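Local coordinates for protein putative modification methylase (Thermus thermophilus, PDB 2ZIG) that probably transfers a methyl group from S-adenosyl-L-methionine to the N4 amino group of cytosine in DNA, at residues E67-F72 with V112-A117. Numbering follows the deposited sequence.
Sequences EDYEAF and VFPLHA
Y69 and F113 form an offset face-to-face stack that joins helix 66-86 to the turn leading into helix 115-125, at the edge of the Rossmann-like methyltransferase fold and away from the S-adenosyl-L-methionine site. The ring centroids lie 4.1 Å apart with the planes inclined by 27°, and the two side chains run antiparallel alongside each other. The tight part is the ring overlap, where F113 CD1 sits over the centre of the tyrosine ring, 3.5 Å from Y69 CE2. The tyrosine, with CG anti to the backbone N (chi1 -170°), reaches straight from its helix across to the turn. There P114, the centre of an inverse gamma turn and the N-cap residue of helix 115-125, bends the chain around the phenol end. L115 CG lies near the plane of the tyrosine ring, at its edge and 4.4 Å from Y69 CE1, a looser touch than the stack. Y69 and L115 are buried, and Y69 also packs on R124 of the second subunit, whereas F113 remains partly exposed to solvent. The tyrosine hydroxyl is hydrogen-bonded to D118 OD2. An alanine in place of Y69 would probably open a gap beside F113 and deprive D118 of its hydroxyl partner. Y69 OH also lies 3.2 Å from L115 N, but at an angle too poor for a hydrogen bond.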
loop_
_atom_site.group_PDB
_atom_site.type_symbol
_atom_site.label_atom_id
_atom_site.label_comp_id
_atom_site.label_asym_id
_atom_site.label_seq_id
_atom_site.Cartn_x
_atom_site.Cartn_y
_atom_site.Cartn_z
ATOM N N GLU B 67 7.815 15.497 -12.365
ATOM C CA GLU B 67 9.261 15.598 -12.543
ATOM C C GLU B 67 9.959 15.607 -11.191
ATOM O O GLU B 67 10.793 14.751 -10.913
ATOM C CB GLU B 67 9.633 16.871 -13.318
ATOM C CG GLU B 67 9.346 16.817 -14.814
ATOM C CD GLU B 67 10.117 15.713 -15.528
ATOM O OE1 GLU B 67 10.013 15.622 -16.771
ATOM O OE2 GLU B 67 10.824 14.935 -14.848
ATOM N N ASP B 68 9.612 16.581 -10.354
ATOM C CA ASP B 68 10.204 16.688 -9.026
ATOM C C ASP B 68 10.048 15.344 -8.338
ATOM O O ASP B 68 10.972 14.844 -7.700
ATOM C CB ASP B 68 9.486 17.755 -8.193
ATOM C CG ASP B 68 9.371 19.081 -8.913
ATOM O OD1 ASP B 68 8.648 19.144 -9.933
ATOM O OD2 ASP B 68 10.005 20.061 -8.461
ATOM N N TYR B 69 8.856 14.774 -8.488
ATOM C CA TYR B 69 8.505 13.490 -7.903
ATOM C C TYR B 69 9.422 12.370 -8.399
ATOM O O TYR B 69 10.017 11.652 -7.596
ATOM C CB TYR B 69 7.044 13.171 -8.237
ATOM C CG TYR B 69 6.477 11.978 -7.507
ATOM C CD1 TYR B 69 6.417 11.952 -6.115
ATOM C CD2 TYR B 69 6.015 10.868 -8.208
ATOM C CE1 TYR B 69 5.915 10.846 -5.439
ATOM C CE2 TYR B 69 5.509 9.757 -7.544
ATOM C CZ TYR B 69 5.464 9.753 -6.160
ATOM O OH TYR B 69 4.972 8.650 -5.500
ATOM N N GLU B 70 9.538 12.227 -9.718
ATOM C CA GLU B 70 10.389 11.186 -10.300
ATOM C C GLU B 70 11.844 11.350 -9.874
ATOM O O GLU B 70 12.508 10.377 -9.506
ATOM C CB GLU B 70 10.319 11.202 -11.830
ATOM C CG GLU B 70 8.928 11.061 -12.413
ATOM C CD GLU B 70 8.141 9.922 -11.800
ATOM O OE1 GLU B 70 8.624 8.768 -11.835
ATOM O OE2 GLU B 70 7.032 10.185 -11.285
ATOM N N ALA B 71 12.338 12.582 -9.935
ATOM C CA ALA B 71 13.715 12.865 -9.549
ATOM C C ALA B 71 13.931 12.495 -8.075
ATOM O O ALA B 71 14.984 11.981 -7.701
ATOM C CB ALA B 71 14.026 14.335 -9.780
ATOM N N PHE B 72 12.930 12.765 -7.245
ATOM C CA PHE B 72 13.008 12.441 -5.827
ATOM C C PHE B 72 13.104 10.923 -5.688
ATOM O O PHE B 72 13.971 10.407 -4.990
ATOM C CB PHE B 72 11.764 12.962 -5.098
ATOM C CG PHE B 72 11.747 12.653 -3.627
ATOM C CD1 PHE B 72 12.791 13.064 -2.802
ATOM C CD2 PHE B 72 10.689 11.945 -3.067
ATOM C CE1 PHE B 72 12.782 12.770 -1.434
ATOM C CE2 PHE B 72 10.670 11.646 -1.698
ATOM C CZ PHE B 72 11.718 12.059 -0.882
ATOM N N VAL B 112 -3.422 12.270 -4.545
ATOM C CA VAL B 112 -2.379 11.865 -3.621
ATOM C C VAL B 112 -1.279 11.132 -4.366
ATOM O O VAL B 112 -1.560 10.238 -5.161
ATOM C CB VAL B 112 -2.952 10.911 -2.559
ATOM C CG1 VAL B 112 -1.928 10.653 -1.478
ATOM C CG2 VAL B 112 -4.226 11.489 -1.974
ATOM N N PHE B 113 -0.030 11.516 -4.128
ATOM C CA PHE B 113 1.074 10.821 -4.767
ATOM C C PHE B 113 1.232 9.511 -4.002
ATOM O O PHE B 113 1.407 9.523 -2.787
ATOM C CB PHE B 113 2.359 11.657 -4.687
ATOM C CG PHE B 113 2.570 12.553 -5.881
ATOM C CD1 PHE B 113 2.805 12.007 -7.137
ATOM C CD2 PHE B 113 2.486 13.936 -5.756
ATOM C CE1 PHE B 113 2.949 12.828 -8.258
ATOM C CE2 PHE B 113 2.629 14.766 -6.870
ATOM C CZ PHE B 113 2.859 14.210 -8.124
ATOM N N PRO B 114 1.139 8.365 -4.700
ATOM C CA PRO B 114 1.269 7.037 -4.080
ATOM C C PRO B 114 2.722 6.680 -3.748
ATOM O O PRO B 114 3.249 5.674 -4.221
ATOM C CB PRO B 114 0.678 6.112 -5.138
ATOM C CG PRO B 114 1.132 6.763 -6.414
ATOM C CD PRO B 114 0.874 8.245 -6.148
ATOM N N LEU B 115 3.353 7.512 -2.926
ATOM C CA LEU B 115 4.746 7.324 -2.534
ATOM C C LEU B 115 5.126 5.902 -2.125
ATOM O O LEU B 115 6.128 5.363 -2.600
ATOM C CB LEU B 115 5.088 8.263 -1.382
ATOM C CG LEU B 115 6.362 9.109 -1.471
ATOM C CD1 LEU B 115 6.773 9.505 -0.057
ATOM C CD2 LEU B 115 7.486 8.346 -2.166
ATOM N N HIS B 116 4.338 5.298 -1.237
ATOM C CA HIS B 116 4.645 3.958 -0.759
ATOM C C HIS B 116 4.648 2.938 -1.901
ATOM O O HIS B 116 5.461 2.010 -1.916
ATOM C CB HIS B 116 3.642 3.515 0.319
ATOM C CG HIS B 116 2.398 2.885 -0.235
ATOM N ND1 HIS B 116 1.352 3.622 -0.751
ATOM C CD2 HIS B 116 2.056 1.585 -0.396
ATOM C CE1 HIS B 116 0.420 2.803 -1.205
ATOM N NE2 HIS B 116 0.822 1.562 -1.003
ATOM N N ALA B 117 3.737 3.110 -2.852
ATOM C CA ALA B 117 3.641 2.186 -3.971
ATOM C C ALA B 117 4.818 2.352 -4.929
ATOM O O ALA B 117 5.344 1.367 -5.445
ATOM C CB ALA B 117 2.323 2.393 -4.711
#